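Long-range contacts in putative ABC transporter (Thermobispora bispora, PDB 4PE6), which probably binds a carbohydrate or sugar-derived solute for an ABC importer, and here holds a trihydroxybutanoic acid between its two lobes: residues Val149-Gly154 and Val181-Gly186; Thr192-Val197 and Val219-Ala224. One frame throughout, in Å; residues are numbered along the deposited sequence.

Contact 1 of 2, residues Val149-Gly154 and Val181-Gly186; sequences VIVVRG and VATVTG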
loop_
_atom_site.group_PDB
_atom_site.type_symbol
_atom_site.label_atom_id
_atom_site.label_comp_id
_atom_site.label_asym_id
_atom_site.label_seq_id
_atom_site.Cartn_x
_atom_site.Cartn_y
_atom_site.Cartn_z
ATOM N N VAL A 149 -22.332 -1.694 -9.077
ATOM C CA VAL A 149 -20.940 -1.393 -8.789
ATOM C C VAL A 149 -19.954 -2.227 -9.584
ATOM O O VAL A 149 -20.252 -3.377 -9.996
ATOM C CB VAL A 149 -20.608 -1.554 -7.295
ATOM C CG1 VAL A 149 -21.453 -0.617 -6.463
ATOM C CG2 VAL A 149 -20.785 -2.997 -6.860
ATOM N N ILE A 150 -18.762 -1.652 -9.777
ATOM C CA ILE A 150 -17.641 -2.387 -10.337
ATOM C C ILE A 150 -16.600 -2.561 -9.228
ATOM O O ILE A 150 -16.312 -1.620 -8.498
ATOM C CB ILE A 150 -17.023 -1.651 -11.538
ATOM C CG1 ILE A 150 -18.001 -1.650 -12.709
ATOM C CG2 ILE A 150 -15.680 -2.262 -11.933
ATOM C CD1 ILE A 150 -17.513 -0.888 -13.922
ATOM N N VAL A 151 -16.068 -3.770 -9.093
ATOM C CA VAL A 151 -14.948 -4.020 -8.197
ATOM C C VAL A 151 -13.677 -4.077 -9.032
ATOM O O VAL A 151 -13.578 -4.875 -9.969
ATOM C CB VAL A 151 -15.115 -5.352 -7.428
ATOM C CG1 VAL A 151 -13.947 -5.596 -6.465
ATOM C CG2 VAL A 151 -16.433 -5.366 -6.672
ATOM N N VAL A 152 -12.695 -3.269 -8.647
ATOM C CA VAL A 152 -11.388 -3.272 -9.264
ATOM C C VAL A 152 -10.393 -3.768 -8.242
ATOM O O VAL A 152 -10.122 -3.098 -7.253
ATOM C CB VAL A 152 -10.957 -1.866 -9.720
ATOM C CG1 VAL A 152 -9.592 -1.943 -10.366
ATOM C CG2 VAL A 152 -11.990 -1.222 -10.651
ATOM N N ARG A 153 -9.871 -4.963 -8.464
ATOM C CA ARG A 153 -8.922 -5.560 -7.552
ATOM C C ARG A 153 -7.549 -4.899 -7.612
ATOM O O ARG A 153 -7.145 -4.285 -8.626
ATOM C CB ARG A 153 -8.802 -7.051 -7.822
ATOM C CG ARG A 153 -10.113 -7.781 -7.595
ATOM C CD ARG A 153 -10.014 -9.288 -7.807
ATOM N NE ARG A 153 -9.111 -9.911 -6.856
ATOM C CZ ARG A 153 -9.009 -11.235 -6.671
ATOM N NH1 ARG A 153 -9.727 -12.068 -7.388
ATOM N NH2 ARG A 153 -8.166 -11.726 -5.785
ATOM N N GLY A 154 -6.825 -5.054 -6.512
ATOM C CA GLY A 154 -5.501 -4.457 -6.362
ATOM C C GLY A 154 -4.363 -5.299 -6.904
ATOM O O GLY A 154 -4.430 -5.795 -8.041
ATOM N N VAL A 181 -21.585 -5.553 -11.269
ATOM C CA VAL A 181 -21.805 -5.730 -12.700
ATOM C C VAL A 181 -20.532 -6.094 -13.446
ATOM O O VAL A 181 -20.604 -6.519 -14.607
ATOM C CB VAL A 181 -22.495 -4.513 -13.370
ATOM C CG1 VAL A 181 -23.934 -4.373 -12.867
ATOM C CG2 VAL A 181 -21.700 -3.229 -13.169
ATOM N N ALA A 182 -19.378 -5.920 -12.793
ATOM C CA ALA A 182 -18.103 -6.397 -13.314
ATOM C C ALA A 182 -17.028 -6.423 -12.230
ATOM O O ALA A 182 -17.025 -5.588 -11.312
ATOM C CB ALA A 182 -17.645 -5.533 -14.486
ATOM N N THR A 183 -16.152 -7.417 -12.315
ATOM C CA THR A 183 -14.925 -7.444 -11.545
ATOM C C THR A 183 -13.716 -7.467 -12.486
ATOM O O THR A 183 -13.627 -8.294 -13.408
ATOM C CB THR A 183 -14.886 -8.655 -10.608
ATOM O OG1 THR A 183 -16.124 -8.705 -9.875
ATOM C CG2 THR A 183 -13.710 -8.566 -9.629
ATOM N N VAL A 184 -12.778 -6.574 -12.224
ATOM C CA VAL A 184 -11.557 -6.493 -12.988
ATOM C C VAL A 184 -10.337 -6.329 -12.088
ATOM O O VAL A 184 -10.475 -6.127 -10.886
ATOM C CB VAL A 184 -11.631 -5.359 -14.018
ATOM C CG1 VAL A 184 -12.803 -5.611 -14.944
ATOM C CG2 VAL A 184 -11.738 -3.987 -13.351
ATOM N N THR A 185 -9.152 -6.431 -12.682
ATOM C CA THR A 185 -7.886 -6.209 -11.977
ATOM C C THR A 185 -7.259 -4.875 -12.389
ATOM O O THR A 185 -7.034 -4.617 -13.580
ATOM C CB THR A 185 -6.874 -7.306 -12.273
ATOM O OG1 THR A 185 -7.357 -8.564 -11.791
ATOM C CG2 THR A 185 -5.516 -6.987 -11.627
ATOM N N GLY A 186 -6.936 -4.061 -11.398
ATOM C CA GLY A 186 -6.314 -2.759 -11.615
ATOM C C GLY A 186 -4.869 -2.639 -11.153
ATOM O O GLY A 186 -4.195 -1.697 -11.549
#
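Val152 has CG1 anti to its backbone N (chi1 -180°), which leaves CG2 beside that N, while Val184 (chi1 -59°) holds its CG2 between backbone N and carbonyl carbon. The two CG2 methyls therefore meet, 3.9 Å apart, with the side chains set obliquely to each other. On the same face Ile150 lies against Ala182, and its CG1 reaches CG2 of Val181 at 4.0 Å, crossing it at about a right angle. The backbones run parallel and are joined by five hydrogen bonds. Val151 takes part twice: its N donates to Ala182 O at 3.0 Å and its O accepts from Val184 N at 2.9 Å. Arg153 is gripped in the same way, from its N to Val184 O (2.8 Å) and from Gly186 N to its O (2.8 Å), each donor somewhat tilted from the carbonyl plane. CG1 of Val152 sits 3.6 Å from Gly186 CA, a close approach at a residue with no side chain. On the other face Val151 CB lies near Thr183 CG2, and the aliphatic part of Arg153 passes over Val184 O before NE forms a salt bridge with Glu161 OE2 and the guanidinium group a cation-pi contact with Tyr165. Helix 159-173 links the two strands, making a beta-alpha-beta unit at the edge of the sheet, characteristic of the alternating alpha/beta lobes of periplasmic binding proteins.

Contact 2 of 2, residues Thr192-Val197 and Val219-Ala224; sequences TAQKAV and VAQAFA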
loop_
_atom_site.group_PDB
_atom_site.type_symbol
_atom_site.label_atom_id
_atom_site.label_comp_id
_atom_site.label_asym_id
_atom_site.label_seq_id
_atom_site.Cartn_x
_atom_site.Cartn_y
_atom_site.Cartn_z
ATOM N N THR A 192 -3.845 1.207 -15.526
ATOM C CA THR A 192 -4.275 -0.177 -15.677
ATOM C C THR A 192 -5.777 -0.325 -15.402
ATOM O O THR A 192 -6.516 -0.935 -16.189
ATOM C CB THR A 192 -3.494 -1.091 -14.729
ATOM O OG1 THR A 192 -2.099 -0.945 -14.995
ATOM C CG2 THR A 192 -3.895 -2.530 -14.902
ATOM N N ALA A 193 -6.218 0.203 -14.263
ATOM C CA ALA A 193 -7.630 0.264 -13.930
ATOM C C ALA A 193 -8.448 0.977 -15.007
ATOM O O ALA A 193 -9.514 0.517 -15.377
ATOM C CB ALA A 193 -7.807 0.991 -12.609
ATOM N N GLN A 194 -7.938 2.118 -15.491
ATOM C CA GLN A 194 -8.610 2.857 -16.562
ATOM C C GLN A 194 -8.910 1.962 -17.743
ATOM O O GLN A 194 -10.038 1.940 -18.246
ATOM C CB GLN A 194 -7.777 4.048 -17.032
ATOM C CG GLN A 194 -8.451 4.894 -18.117
ATOM C CD GLN A 194 -7.603 6.083 -18.523
ATOM O OE1 GLN A 194 -6.592 6.390 -17.889
ATOM N NE2 GLN A 194 -8.014 6.766 -19.588
ATOM N N LYS A 195 -7.888 1.248 -18.191
ATOM C CA LYS A 195 -8.004 0.369 -19.352
ATOM C C LYS A 195 -9.013 -0.758 -19.104
ATOM O O LYS A 195 -9.858 -1.032 -19.958
ATOM C CB LYS A 195 -6.646 -0.228 -19.709
ATOM C CG LYS A 195 -6.609 -0.872 -21.076
ATOM C CD LYS A 195 -5.402 -1.798 -21.235
ATOM C CE LYS A 195 -5.216 -2.180 -22.698
ATOM N NZ LYS A 195 -4.248 -1.298 -23.409
ATOM N N ALA A 196 -8.929 -1.402 -17.937
ATOM C CA ALA A 196 -9.820 -2.520 -17.628
ATOM C C ALA A 196 -11.286 -2.075 -17.491
ATOM O O ALA A 196 -12.188 -2.741 -18.005
ATOM C CB ALA A 196 -9.367 -3.235 -16.365
ATOM N N VAL A 197 -11.527 -0.963 -16.804
ATOM C CA VAL A 197 -12.894 -0.450 -16.671
ATOM C C VAL A 197 -13.449 -0.017 -18.036
ATOM O O VAL A 197 -14.589 -0.312 -18.366
ATOM C CB VAL A 197 -12.974 0.716 -15.655
ATOM C CG1 VAL A 197 -14.313 1.443 -15.717
ATOM C CG2 VAL A 197 -12.719 0.198 -14.241
ATOM N N VAL A 219 -10.078 5.389 -13.019
ATOM C CA VAL A 219 -11.458 4.984 -13.217
ATOM C C VAL A 219 -12.274 6.178 -13.772
ATOM O O VAL A 219 -12.998 6.073 -14.785
ATOM C CB VAL A 219 -12.015 4.405 -11.888
ATOM C CG1 VAL A 219 -13.525 4.206 -11.945
ATOM C CG2 VAL A 219 -11.308 3.090 -11.578
ATOM N N ALA A 220 -12.080 7.343 -13.174
ATOM C CA ALA A 220 -12.766 8.541 -13.630
ATOM C C ALA A 220 -12.475 8.840 -15.122
ATOM O O ALA A 220 -13.394 9.112 -15.878
ATOM C CB ALA A 220 -12.397 9.722 -12.741
ATOM N N GLN A 221 -11.216 8.750 -15.547
ATOM C CA GLN A 221 -10.857 8.936 -16.945
ATOM C C GLN A 221 -11.598 7.961 -17.853
ATOM O O GLN A 221 -12.011 8.345 -18.933
ATOM C CB GLN A 221 -9.358 8.757 -17.180
ATOM C CG GLN A 221 -8.425 9.794 -16.576
ATOM C CD GLN A 221 -6.962 9.340 -16.641
ATOM O OE1 GLN A 221 -6.583 8.295 -16.077
ATOM N NE2 GLN A 221 -6.130 10.111 -17.334
ATOM N N ALA A 222 -11.778 6.703 -17.437
ATOM C CA ALA A 222 -12.528 5.770 -18.277
ATOM C C ALA A 222 -13.954 6.280 -18.509
ATOM O O ALA A 222 -14.452 6.269 -19.645
ATOM C CB ALA A 222 -12.560 4.384 -17.665
ATOM N N PHE A 223 -14.600 6.745 -17.439
ATOM C CA PHE A 223 -15.982 7.232 -17.542
ATOM C C PHE A 223 -16.040 8.498 -18.423
ATOM O O PHE A 223 -16.943 8.647 -19.261
ATOM C CB PHE A 223 -16.602 7.445 -16.150
ATOM C CG PHE A 223 -17.098 6.168 -15.506
ATOM C CD1 PHE A 223 -16.215 5.300 -14.857
ATOM C CD2 PHE A 223 -18.439 5.825 -15.558
ATOM C CE1 PHE A 223 -16.669 4.126 -14.299
ATOM C CE2 PHE A 223 -18.901 4.643 -15.015
ATOM C CZ PHE A 223 -18.014 3.792 -14.387
ATOM N N ALA A 224 -15.063 9.385 -18.264
ATOM C CA ALA A 224 -14.971 10.571 -19.122
ATOM C C ALA A 224 -14.813 10.197 -20.596
ATOM O O ALA A 224 -15.464 10.805 -21.461
ATOM C CB ALA A 224 -13.826 11.475 -18.683
#
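This is a buried, mainly apolar helix-helix contact, in which helices 190-200 and 216-226 lie side by side against the sheet of one lobe. Val197 carries much of the apolar packing. Its CG1, anti to the backbone N (chi1 168°), touches both CB of Ala222 (3.9 Å) and CE1 of Phe223 (3.8 Å), approaching the ring obliquely. Its other methyl, CG2, faces CG2 of Val219 at 4.2 Å, and the same Val219 methyl also meets Ala193 CB at 4.2 Å. The segment axes come within 7.8 Å at an angle of 38°, a close approach allowed by the small side chains of Ala193 and Ala222; CB of Ala222 rests 3.6 Å from the carbonyl O of Gln194. Strand 209-211 lies between the helices in sequence, so they are neighbours in the alternating strand-helix order of the periplasmic binding protein fold. Beneath them, Ala193 and Val197 pack on Val152, while Val219 and Phe223 pack on Val210. Toward the more exposed side the extended chain of Gln194 crosses Gln221 at about a right angle, and CG of Gln194 lies 3.8 Å from Ala222 N.

Overall arrangement
Contact 1 and contact 2 are successive layers of the same lobe, their centres about 11 Å apart, and the chain passes from strand 178-185 into helix 190-200. Contact 1 is partly buried and includes the edge strand; its cohesion comes from backbone hydrogen bonds, with side chains adding packing on both faces. Contact 2 is more buried, has no clear hydrogen bond between segments, and combines aliphatic packing and one aromatic ring with the long chains of Gln194 and Gln221 on the more exposed side. They join where Val184 meets Ala196 and Gly186 O meets Thr192 CB. Contact 1 ends nearer the ligand (Gly154 about 6 Å, Ala193 of contact 2 about 12 Å); neither residue lines its pocket.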